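Local coordinates for nitrogenase molybdenum-iron protein beta chain (Clostridium pasteurianum, PDB 4WES) that pairs with the alpha chain in the nitrogenase component that reduces dinitrogen to ammonia, the two chains together holding an [8Fe-7S] cluster, at residues B[55-58]-B[63-66]; B[30-35]-B[151-156]; B[145-150]-B[319-324]; B[394-399]-B[406-411]; B[174-177]-B[183-186]. One frame throughout, in Å; residues are numbered along the deposited sequence.

Interactions 1 to 3 form a continuous buried band near the [8Fe-7S] cluster: the side chain of His146 in interaction 3 lies about 9 Å from it, that of Met153 in interaction 2 about 14 Å. Interactions 2 and 3 share helix 146-161, and Phe150 CD1 meets Ala31 CB at 3.7 Å. Tyr30 joins interaction 2 to its neighbours, its ring lying against Leu56 of interaction 1 and its OH 3.8 Å from Met184 CE of interaction 5. Interaction 4 is centred farther out but reaches inward through residues 409-411: Phe411 CZ lies 4.1 Å from Val55 CG1, and Phe409 CE2 packs 3.7 Å from Glu323 CD of interaction 3.

Interaction 1. Residues B[55-58]-B[63-66]; sequences VLSR and PAMA
In the beta-alpha-beta crossover from strand 38-43 through helix 46-60 to strand 67-68, Leu56 and Ser57 of the helix meet Ala64 of the returning chain. The apolar part is a single close approach, Leu56 CB to Ala64 CB at 3.7 Å. With CG anti to the carbonyl carbon (chi1 -68°), the branched end of Leu56 passes the alanine, and CD1 only grazes its methyl at 4.2 Å. Beyond it the leucine packs on Val26 and Met29 of helix 24-33. A methyl suits position 64, where the chain passes close to the helix and its CB points at it.

Ser57 OG lies alongside, 3.7 Å from Ala64 N, and does its bonding elsewhere. It gives its proton to the carbonyl oxygen of Glu62, a residue of an iron(II) site, and accepts one from a water whose oxygen is 2.7 Å from Ser57 OG. Any link from that water to Ala64 O is weak and uncertain, and Ala64 O has a firmer donor in Arg53 NE. A small hydroxyl that donates and accepts at once ties helix to turn, so the contact rests on a methylene-methyl touch and the bond from Ser57 OG to Glu62 O.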
# COMPACT_ATOMS: atom_id res chain seq x y z
N VAL B 55 -20.04 11.46 -8.64
CA VAL B 55 -19.32 10.21 -8.34
C VAL B 55 -18.04 10.14 -9.17
O VAL B 55 -17.01 9.66 -8.71
CB VAL B 55 -20.21 8.97 -8.47
CG1 VAL B 55 -20.59 8.70 -9.91
CG2 VAL B 55 -19.54 7.75 -7.85
N LEU B 56 -18.09 10.60 -10.42
CA LEU B 56 -16.89 10.62 -11.25
C LEU B 56 -15.81 11.53 -10.64
O LEU B 56 -14.63 11.13 -10.63
CB LEU B 56 -17.24 11.04 -12.66
CG LEU B 56 -18.10 10.04 -13.46
CD1 LEU B 56 -18.54 10.64 -14.78
CD2 LEU B 56 -17.34 8.73 -13.71
N SER B 57 -16.18 12.71 -10.15
CA SER B 57 -15.18 13.56 -9.51
C SER B 57 -14.65 12.96 -8.22
O SER B 57 -13.45 13.11 -7.92
CB SER B 57 -15.74 14.95 -9.24
OG SER B 57 -15.94 15.68 -10.43
N ARG B 58 -15.51 12.29 -7.45
CA ARG B 58 -15.03 11.65 -6.21
C ARG B 58 -14.05 10.52 -6.46
O ARG B 58 -13.14 10.28 -5.65
CB ARG B 58 -16.24 11.15 -5.38
CG ARG B 58 -17.03 12.26 -4.77
CD ARG B 58 -18.33 11.73 -4.13
NE ARG B 58 -19.00 12.78 -3.35
CZ ARG B 58 -20.28 12.75 -3.01
NH1 ARG B 58 -21.03 11.67 -3.25
NH2 ARG B 58 -20.80 13.80 -2.40
N PRO B 63 -12.40 17.16 -12.66
CA PRO B 63 -13.67 17.63 -13.16
C PRO B 63 -14.39 16.51 -13.94
O PRO B 63 -13.74 15.64 -14.52
CB PRO B 63 -13.27 18.76 -14.14
CG PRO B 63 -11.91 19.18 -13.67
CD PRO B 63 -11.27 17.89 -13.24
N ALA B 64 -15.70 16.61 -14.01
CA ALA B 64 -16.51 15.72 -14.85
C ALA B 64 -17.71 16.50 -15.31
O ALA B 64 -18.68 16.67 -14.54
CB ALA B 64 -16.91 14.45 -14.11
N MET B 65 -17.66 17.02 -16.54
CA MET B 65 -18.66 17.93 -17.06
C MET B 65 -19.82 17.19 -17.69
O MET B 65 -19.60 16.19 -18.40
CB MET B 65 -18.01 18.78 -18.16
CG MET B 65 -17.23 19.95 -17.59
SD MET B 65 -18.38 21.11 -16.85
CE MET B 65 -17.40 21.78 -15.54
N ALA B 66 -21.04 17.68 -17.46
CA ALA B 66 -22.23 17.22 -18.19
C ALA B 66 -23.31 18.28 -18.02
O ALA B 66 -23.38 18.95 -16.99
CB ALA B 66 -22.75 15.88 -17.70
O HOH W 1 -18.26 16.77 -11.12

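Interaction 2. Residues B[30-35]-B[151-156]; sequences YAALGI and ANMVQG
Met153 reaches from helix 146-161 to Ala31 and Ala32 on helix 24-33, and nearly the whole contact runs along its side chain. At the root, Met153 CB sits 3.7 Å from Ala31 CB; both carbons point toward the opposite helix and meet somewhat offset. The next atom, Met153 CG, is equally near that methyl, also 3.7 Å from Ala31 CB, and passes the backbone of the following residue at 4.1 Å from Ala32 N. It gets there because CG is anti to the backbone N (chi1 -171°), which lays the chain alongside the facing helix. The sulfur then runs on to the second alanine, with Met153 SD 4.4 Å from Ala32 CB. Finally, bends at chi2 (75°) and chi3 (-99°) turn the methyl CE back over its own helix, 4.6 Å from Gly156 CA.

The residue types suit this closeness. Alanines on one side let the backbones approach, Ala31 CA lying 6.3 Å from Met153 CA, while the unbranched, flexible methionine can follow the surface opposite. Pro202 packs against both Ala31 and Val154, and Thr137 touches Met153. A polar link between the same two helices comes from Asn152 ND2, which donates to Gln24 OE1.

Helix 24-33 leads into strand 38-43 of one parallel sheet, whereas helix 146-161 runs from that sheet's last strand, 133-136, to strand 172-175 of the next. Close helix packing over alanines here joins the layers of two parallel alpha/beta sheets within the chain.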
# COMPACT_ATOMS: atom_id res chain seq x y z
N TYR B 30 -19.63 8.35 -18.53
CA TYR B 30 -18.25 7.97 -18.61
C TYR B 30 -17.84 7.64 -20.05
O TYR B 30 -16.82 8.12 -20.54
CB TYR B 30 -18.00 6.78 -17.67
CG TYR B 30 -16.58 6.29 -17.66
CD1 TYR B 30 -15.59 7.00 -17.01
CD2 TYR B 30 -16.19 5.11 -18.31
CE1 TYR B 30 -14.28 6.59 -17.02
CE2 TYR B 30 -14.90 4.67 -18.30
CZ TYR B 30 -13.92 5.41 -17.66
OH TYR B 30 -12.60 5.05 -17.67
N ALA B 31 -18.63 6.82 -20.71
CA ALA B 31 -18.36 6.53 -22.13
C ALA B 31 -18.29 7.79 -22.97
O ALA B 31 -17.40 7.91 -23.85
CB ALA B 31 -19.42 5.56 -22.67
N ALA B 32 -19.23 8.71 -22.78
CA ALA B 32 -19.25 9.93 -23.53
C ALA B 32 -18.01 10.80 -23.31
O ALA B 32 -17.51 11.45 -24.23
CB ALA B 32 -20.51 10.71 -23.23
N LEU B 33 -17.53 10.82 -22.07
CA LEU B 33 -16.29 11.53 -21.77
C LEU B 33 -15.08 10.89 -22.47
O LEU B 33 -14.00 11.48 -22.52
CB LEU B 33 -16.07 11.65 -20.27
CG LEU B 33 -17.02 12.62 -19.59
CD1 LEU B 33 -16.90 12.52 -18.07
CD2 LEU B 33 -16.78 14.07 -20.00
N GLY B 34 -15.25 9.69 -23.02
CA GLY B 34 -14.23 9.04 -23.84
C GLY B 34 -14.29 9.41 -25.31
O GLY B 34 -13.63 8.75 -26.13
N ILE B 35 -15.07 10.44 -25.65
CA ILE B 35 -15.12 11.05 -26.98
C ILE B 35 -14.52 12.43 -26.89
O ILE B 35 -14.92 13.21 -26.01
CB ILE B 35 -16.57 11.18 -27.49
CG1 ILE B 35 -17.30 9.84 -27.48
CG2 ILE B 35 -16.58 11.86 -28.85
CD1 ILE B 35 -18.77 9.98 -27.76
N ALA B 151 -22.47 0.24 -21.99
CA ALA B 151 -22.67 -0.55 -23.19
C ALA B 151 -23.60 0.13 -24.16
O ALA B 151 -23.38 0.09 -25.40
CB ALA B 151 -23.21 -1.92 -22.85
N ASN B 152 -24.67 0.70 -23.64
CA ASN B 152 -25.66 1.40 -24.45
C ASN B 152 -25.09 2.66 -25.12
O ASN B 152 -25.32 2.91 -26.31
CB ASN B 152 -26.91 1.75 -23.61
CG ASN B 152 -27.78 0.55 -23.38
OD1 ASN B 152 -27.80 -0.38 -24.18
ND2 ASN B 152 -28.52 0.56 -22.30
N MET B 153 -24.26 3.42 -24.41
CA MET B 153 -23.67 4.60 -25.01
C MET B 153 -22.74 4.18 -26.15
O MET B 153 -22.68 4.86 -27.18
CB MET B 153 -22.89 5.42 -23.96
CG MET B 153 -22.43 6.79 -24.48
SD MET B 153 -23.74 8.04 -24.61
CE MET B 153 -24.12 7.97 -26.31
N VAL B 154 -21.99 3.09 -25.97
CA VAL B 154 -21.13 2.62 -27.07
C VAL B 154 -21.98 2.25 -28.28
O VAL B 154 -21.63 2.58 -29.43
CB VAL B 154 -20.23 1.45 -26.61
CG1 VAL B 154 -19.39 0.93 -27.74
CG2 VAL B 154 -19.33 1.88 -25.45
N GLN B 155 -23.09 1.56 -28.06
CA GLN B 155 -24.03 1.32 -29.13
C GLN B 155 -24.50 2.60 -29.80
O GLN B 155 -24.58 2.67 -31.06
CB GLN B 155 -25.23 0.52 -28.63
CG GLN B 155 -26.17 0.20 -29.78
CD GLN B 155 -27.48 -0.33 -29.34
OE1 GLN B 155 -28.14 0.26 -28.48
NE2 GLN B 155 -27.86 -1.48 -29.88
N GLY B 156 -24.80 3.63 -29.02
CA GLY B 156 -25.21 4.91 -29.62
C GLY B 156 -24.16 5.54 -30.50
O GLY B 156 -24.45 6.09 -31.56

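Interaction 3. Residues B[145-150]-B[319-324]; sequences SHVTGF and GDPDEI
The imidazole of His146 meets the carboxylate of Asp320 at its edge, while Val147 CG2, in the one of its two conformers described here, lies over a face, offset toward the rim. The ring of Phe178 also meets the histidine, steeply inclined to it. His146 NE2 donates to Asp320 OD2 at 2.9 Å with an N-H...O angle of 159°. The oxygen lies close to the ring plane and is reached on its syn side; NE2 stands 33° out of the carboxylate plane, and the two flat groups are turned 54° apart. The other ring nitrogen, ND1, accepts from Thr22 N, so both nitrogens are engaged and the ring's rotation is fixed. As Thr22 directly precedes the cluster ligand Cys23, this is consistent with a second-shell role for the histidine, through the backbone beside Cys23.

Asp320 occupies the N-cap position of helix 321-333 but turns its carboxylate to the histidine instead of capping. Its backbone is held by Glu323, Asp320 N donating to Glu323 OE2 at 2.8 Å in a nearly straight bond. Across the contact, Ser145 and Thr148 form a capping box: Ser145 N donates to Thr148 OG1 (2.9 Å) and Val147 N to Ser145 OG (3.1 Å). Val147 CG2 also reaches Pro321 CD, 4.2 Å away.

The first turns of two helices thus meet near the centre of the chain, one following strand 314-318. Tyr244 of helix 243-257 packs on both Val147 and Pro321, and Val26 of helix 24-33 lies against His146.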
# COMPACT_ATOMS: atom_id res chain seq x y z
N SER B 145 -27.35 -2.00 -14.93
CA SER B 145 -26.52 -1.20 -14.05
C SER B 145 -25.77 -0.18 -14.88
O SER B 145 -25.95 -0.04 -16.09
CB SER B 145 -25.51 -2.06 -13.31
OG SER B 145 -24.51 -2.53 -14.23
N HIS B 146 -24.87 0.54 -14.21
CA HIS B 146 -23.96 1.46 -14.88
C HIS B 146 -23.17 0.76 -15.99
O HIS B 146 -22.81 1.41 -16.99
CB HIS B 146 -23.03 2.11 -13.85
CG HIS B 146 -22.18 1.13 -13.12
ND1 HIS B 146 -22.68 0.30 -12.14
CD2 HIS B 146 -20.87 0.83 -13.26
CE1 HIS B 146 -21.70 -0.48 -11.73
NE2 HIS B 146 -20.59 -0.16 -12.38
N VAL B 147 -22.89 -0.53 -15.87
CA VAL B 147 -22.20 -1.25 -16.93
C VAL B 147 -23.06 -1.25 -18.20
O VAL B 147 -22.57 -1.03 -19.32
CB VAL B 147 -21.87 -2.68 -16.48
CG1 VAL B 147 -21.32 -3.51 -17.63
CG2 VAL B 147 -20.89 -2.64 -15.28
N THR B 148 -24.34 -1.52 -18.03
CA THR B 148 -25.29 -1.52 -19.15
C THR B 148 -25.37 -0.15 -19.77
O THR B 148 -25.51 -0.01 -21.00
CB THR B 148 -26.66 -1.95 -18.64
OG1 THR B 148 -26.55 -2.91 -17.58
CG2 THR B 148 -27.51 -2.50 -19.76
N GLY B 149 -25.30 0.91 -18.96
CA GLY B 149 -25.31 2.26 -19.47
C GLY B 149 -24.12 2.57 -20.36
O GLY B 149 -24.26 3.19 -21.44
N PHE B 150 -22.94 2.13 -19.92
CA PHE B 150 -21.74 2.21 -20.75
C PHE B 150 -21.99 1.48 -22.08
O PHE B 150 -21.71 2.00 -23.16
CB PHE B 150 -20.57 1.64 -19.98
CG PHE B 150 -19.26 1.68 -20.74
CD1 PHE B 150 -18.36 2.70 -20.55
CD2 PHE B 150 -18.94 0.67 -21.61
CE1 PHE B 150 -17.17 2.74 -21.23
CE2 PHE B 150 -17.74 0.70 -22.32
CZ PHE B 150 -16.84 1.72 -22.09
N GLY B 319 -17.96 -6.67 -7.39
CA GLY B 319 -17.80 -5.62 -8.39
C GLY B 319 -18.55 -5.90 -9.66
O GLY B 319 -19.58 -6.57 -9.66
N ASP B 320 -18.04 -5.34 -10.74
CA ASP B 320 -18.71 -5.38 -12.01
C ASP B 320 -18.34 -6.67 -12.75
O ASP B 320 -17.26 -7.25 -12.55
CB ASP B 320 -18.34 -4.13 -12.81
CG ASP B 320 -18.82 -2.87 -12.18
OD1 ASP B 320 -19.81 -2.92 -11.40
OD2 ASP B 320 -18.25 -1.79 -12.47
N PRO B 321 -19.23 -7.18 -13.62
CA PRO B 321 -19.07 -8.58 -14.02
C PRO B 321 -17.82 -8.85 -14.83
O PRO B 321 -17.14 -9.87 -14.60
CB PRO B 321 -20.34 -8.90 -14.83
CG PRO B 321 -21.29 -7.82 -14.58
CD PRO B 321 -20.55 -6.64 -13.98
N ASP B 322 -17.50 -8.00 -15.82
CA ASP B 322 -16.35 -8.31 -16.67
C ASP B 322 -15.06 -8.38 -15.84
O ASP B 322 -14.26 -9.31 -15.98
CB ASP B 322 -16.19 -7.28 -17.79
CG ASP B 322 -17.40 -7.19 -18.73
OD1 ASP B 322 -17.97 -8.25 -19.07
OD2 ASP B 322 -17.73 -6.04 -19.12
N GLU B 323 -14.85 -7.35 -15.02
CA GLU B 323 -13.64 -7.26 -14.21
C GLU B 323 -13.56 -8.36 -13.16
O GLU B 323 -12.49 -8.90 -12.89
CB GLU B 323 -13.58 -5.85 -13.51
CG GLU B 323 -14.67 -5.61 -12.44
CD GLU B 323 -14.76 -4.21 -11.75
OE1 GLU B 323 -13.99 -3.32 -12.27
OE2 GLU B 323 -15.52 -4.07 -10.62
N ILE B 324 -14.70 -8.71 -12.57
CA ILE B 324 -14.70 -9.73 -11.51
C ILE B 324 -14.56 -11.15 -12.08
O ILE B 324 -13.93 -11.99 -11.46
CB ILE B 324 -15.92 -9.58 -10.58
CG1 ILE B 324 -15.88 -8.26 -9.83
CG2 ILE B 324 -16.04 -10.75 -9.62
CD1 ILE B 324 -14.70 -8.10 -8.87

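Interaction 4. Residues B[394-399]-B[406-411]; sequences YGKFIA and FVRFGF
Phe406 slides its ring under Gly395 and Lys396, where helix and second strand of the beta-alpha-beta unit 388-391, 396-402, 406-408 come together. This is the tight part. With CG anti to the backbone N (chi1 179°), the ring is carried up from the strand so that one face lies against the backbone of Gly395 and Lys396. Phe406 CZ is 3.5 Å from Lys396 N, and the CA of Lys396 makes a CH-pi contact with the ring, 4.2 Å from its centroid and 28° off the normal. Gly395 fits here because, without a side chain, its backbone can come down to the aromatic rim, Gly395 CA lying 4.0 Å from Phe406 CE1. One helical turn on, Ala399 CB meets Phe406 CB at 3.6 Å, a methyl small enough to keep strand and helix close.

The other side is looser and polar, and Arg408 there is partly exposed. Arg408 NH2 comes no nearer than 4.2 Å to Lys396 CB. Both cations converge on one anion: Lys396 NZ and Arg408 NH2 each form a salt bridge with Asp415 OD2, and Lys396 NZ is also bound by Glu446 OE2 and backbone carbonyls of the second beta subunit, so the contact borders an interface. Arg408 NH2 lies at the phenyl edge, in the ring plane, and Phe406 CE2 is 3.7 Å above the plane of the Arg408 guanidinium, over its centre.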
# COMPACT_ATOMS: atom_id res chain seq x y z
N TYR B 394 -16.75 0.89 -0.78
CA TYR B 394 -17.74 0.49 0.23
C TYR B 394 -17.39 -0.79 0.96
O TYR B 394 -17.92 -1.04 2.04
CB TYR B 394 -19.14 0.43 -0.40
CG TYR B 394 -19.63 1.82 -0.73
CD1 TYR B 394 -20.08 2.66 0.29
CD2 TYR B 394 -19.64 2.32 -2.02
CE1 TYR B 394 -20.51 3.95 0.03
CE2 TYR B 394 -20.08 3.61 -2.28
CZ TYR B 394 -20.52 4.41 -1.28
OH TYR B 394 -20.96 5.69 -1.53
N GLY B 395 -16.44 -1.55 0.44
CA GLY B 395 -15.94 -2.70 1.20
C GLY B 395 -15.18 -2.31 2.45
O GLY B 395 -14.99 -3.15 3.32
N LYS B 396 -14.74 -1.05 2.55
CA LYS B 396 -13.91 -0.65 3.69
C LYS B 396 -14.59 -0.87 5.02
O LYS B 396 -13.93 -1.06 6.04
CB LYS B 396 -13.47 0.87 3.55
CG LYS B 396 -14.59 1.86 3.72
CD LYS B 396 -14.36 3.32 3.22
CE LYS B 396 -13.42 4.08 4.01
NZ LYS B 396 -13.01 5.32 3.38
N PHE B 397 -15.92 -0.77 5.04
CA PHE B 397 -16.68 -0.94 6.30
C PHE B 397 -16.61 -2.38 6.75
O PHE B 397 -16.46 -2.64 7.95
CB PHE B 397 -18.15 -0.53 6.09
CG PHE B 397 -18.36 0.93 5.83
CD1 PHE B 397 -18.31 1.45 4.54
CD2 PHE B 397 -18.67 1.80 6.86
CE1 PHE B 397 -18.54 2.78 4.31
CE2 PHE B 397 -18.91 3.13 6.65
CZ PHE B 397 -18.84 3.62 5.36
N ILE B 398 -16.72 -3.33 5.83
CA ILE B 398 -16.56 -4.74 6.15
C ILE B 398 -15.12 -5.04 6.54
O ILE B 398 -14.86 -5.77 7.50
CB ILE B 398 -17.00 -5.61 4.97
CG1 ILE B 398 -18.45 -5.39 4.59
CG2 ILE B 398 -16.76 -7.07 5.23
CD1 ILE B 398 -18.87 -6.05 3.31
N ALA B 399 -14.16 -4.47 5.82
CA ALA B 399 -12.76 -4.71 6.11
C ALA B 399 -12.41 -4.29 7.52
O ALA B 399 -11.67 -4.98 8.22
CB ALA B 399 -11.87 -3.98 5.10
N PHE B 406 -7.52 -5.52 2.74
CA PHE B 406 -8.45 -4.91 1.81
C PHE B 406 -7.74 -4.28 0.62
O PHE B 406 -6.86 -3.45 0.78
CB PHE B 406 -9.28 -3.85 2.55
CG PHE B 406 -10.29 -3.10 1.72
CD1 PHE B 406 -11.19 -3.77 0.90
CD2 PHE B 406 -10.37 -1.71 1.78
CE1 PHE B 406 -12.11 -3.07 0.13
CE2 PHE B 406 -11.29 -1.02 1.01
CZ PHE B 406 -12.16 -1.70 0.20
N VAL B 407 -8.16 -4.66 -0.60
CA VAL B 407 -7.70 -4.10 -1.85
C VAL B 407 -8.84 -3.35 -2.52
O VAL B 407 -9.85 -3.95 -2.87
CB VAL B 407 -7.14 -5.19 -2.77
CG1 VAL B 407 -6.74 -4.63 -4.13
CG2 VAL B 407 -5.97 -5.89 -2.08
N ARG B 408 -8.62 -2.07 -2.75
CA ARG B 408 -9.57 -1.25 -3.50
C ARG B 408 -9.48 -1.55 -4.99
O ARG B 408 -8.37 -1.50 -5.57
CB ARG B 408 -9.31 0.22 -3.23
CG ARG B 408 -9.74 0.66 -1.85
CD ARG B 408 -9.19 2.03 -1.47
NE ARG B 408 -9.70 2.44 -0.17
CZ ARG B 408 -9.23 2.03 1.01
NH1 ARG B 408 -8.18 1.23 1.06
NH2 ARG B 408 -9.86 2.39 2.10
N PHE B 409 -10.60 -1.85 -5.63
CA PHE B 409 -10.63 -2.30 -7.02
C PHE B 409 -11.96 -1.91 -7.62
O PHE B 409 -12.99 -1.95 -6.93
CB PHE B 409 -10.46 -3.82 -7.00
CG PHE B 409 -10.48 -4.50 -8.35
CD1 PHE B 409 -9.31 -4.74 -9.01
CD2 PHE B 409 -11.66 -4.92 -8.89
CE1 PHE B 409 -9.32 -5.40 -10.25
CE2 PHE B 409 -11.68 -5.57 -10.11
CZ PHE B 409 -10.52 -5.81 -10.79
N GLY B 410 -11.98 -1.51 -8.88
CA GLY B 410 -13.23 -1.23 -9.57
C GLY B 410 -13.73 0.17 -9.33
O GLY B 410 -12.97 1.13 -9.40
N PHE B 411 -15.04 0.30 -9.09
CA PHE B 411 -15.71 1.59 -9.17
C PHE B 411 -16.88 1.65 -8.20
O PHE B 411 -17.68 0.71 -8.20
CB PHE B 411 -16.23 1.80 -10.60
CG PHE B 411 -17.05 3.06 -10.78
CD1 PHE B 411 -16.46 4.27 -10.94
CD2 PHE B 411 -18.42 2.99 -10.83
CE1 PHE B 411 -17.22 5.42 -11.10
CE2 PHE B 411 -19.19 4.10 -11.00
CZ PHE B 411 -18.60 5.32 -11.10

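Interaction 5. Residues B[174-177]-B[183-186]; sequences VIPG and DMRE
Pro176 and Met184 make the first shell, an apolar contact without hydrogen bonds. Met184 CG and Met184 CE both touch the outermost ring carbon, each 3.9 Å from Pro176 CG, so the thioether bridges over that corner of the pyrrolidine. The fit depends on the bend at chi2 (147°), which sets the terminal methyl beside the ring. The same methyl passes the next peptide, with Met184 CE 4.1 Å from Gly177 O. Proline offers a rigid apolar knob just after the strand, and methionine a chain pliable enough to follow it. Gly177 suits the turn that follows, its positive phi (79°) being readily adopted by glycine.

The two segments belong to a beta-alpha-beta unit in which strand 172-175 leads into helix 181-193 and on to strand 198-200. Met200 of that last strand packs against both Pro176 and Met184, and the backbone of Val174 is hydrogen-bonded to Ile199 and Phe201. Farther out, residues flanking Met184 bond to the surroundings. Asp183 OD2 accepts from the backbone nitrogens of Lys424 and Val425, just before helix 426-448, while Arg185 forms salt bridges with Asp209 and with Glu294 of the second beta subunit.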
# COMPACT_ATOMS: atom_id res chain seq x y z
N VAL B 174 -10.82 -1.50 -30.83
CA VAL B 174 -10.85 -2.10 -29.52
C VAL B 174 -11.83 -1.33 -28.65
O VAL B 174 -11.69 -0.12 -28.47
CB VAL B 174 -9.45 -2.26 -28.88
CG1 VAL B 174 -8.68 -0.95 -28.81
CG2 VAL B 174 -9.55 -2.93 -27.51
N ILE B 175 -12.83 -2.05 -28.13
CA ILE B 175 -13.76 -1.49 -27.17
C ILE B 175 -13.29 -2.05 -25.82
O ILE B 175 -13.35 -3.25 -25.61
CB ILE B 175 -15.22 -1.86 -27.47
CG1 ILE B 175 -15.62 -1.41 -28.87
CG2 ILE B 175 -16.13 -1.28 -26.42
CD1 ILE B 175 -16.97 -1.96 -29.34
N PRO B 176 -12.76 -1.18 -24.94
CA PRO B 176 -12.01 -1.66 -23.79
C PRO B 176 -12.88 -2.04 -22.59
O PRO B 176 -12.35 -2.47 -21.57
CB PRO B 176 -11.11 -0.48 -23.46
CG PRO B 176 -11.95 0.70 -23.81
CD PRO B 176 -12.64 0.28 -25.09
N GLY B 177 -14.17 -1.81 -22.68
CA GLY B 177 -15.07 -2.03 -21.59
C GLY B 177 -15.05 -0.92 -20.55
O GLY B 177 -14.44 0.13 -20.73
N ASP B 183 -6.17 1.72 -17.52
CA ASP B 183 -6.31 0.47 -18.26
C ASP B 183 -6.39 0.72 -19.76
O ASP B 183 -5.78 -0.01 -20.55
CB ASP B 183 -7.57 -0.25 -17.76
CG ASP B 183 -7.47 -0.68 -16.32
OD1 ASP B 183 -8.48 -0.54 -15.61
OD2 ASP B 183 -6.38 -1.14 -15.93
N MET B 184 -7.10 1.79 -20.15
CA MET B 184 -7.08 2.18 -21.56
C MET B 184 -5.67 2.50 -22.03
O MET B 184 -5.28 2.06 -23.13
CB MET B 184 -8.06 3.34 -21.78
CG MET B 184 -9.52 2.91 -21.63
SD MET B 184 -10.51 4.22 -20.97
CE MET B 184 -12.18 3.52 -21.16
N ARG B 185 -4.89 3.22 -21.22
CA ARG B 185 -3.52 3.52 -21.61
C ARG B 185 -2.69 2.28 -21.77
O ARG B 185 -1.90 2.15 -22.71
CB ARG B 185 -2.84 4.45 -20.60
CG ARG B 185 -3.41 5.86 -20.59
CD ARG B 185 -2.72 6.70 -19.55
NE ARG B 185 -3.27 8.04 -19.40
CZ ARG B 185 -2.73 9.17 -19.84
NH1 ARG B 185 -1.67 9.14 -20.61
NH2 ARG B 185 -3.26 10.32 -19.50
N GLU B 186 -2.87 1.31 -20.85
CA GLU B 186 -2.09 0.08 -20.92
C GLU B 186 -2.45 -0.76 -22.14
O GLU B 186 -1.56 -1.32 -22.80
CB GLU B 186 -2.25 -0.71 -19.64
CG GLU B 186 -1.54 -2.05 -19.60
CD GLU B 186 -0.02 -2.01 -19.79
OE1 GLU B 186 0.58 -0.92 -19.74
OE2 GLU B 186 0.56 -3.10 -20.01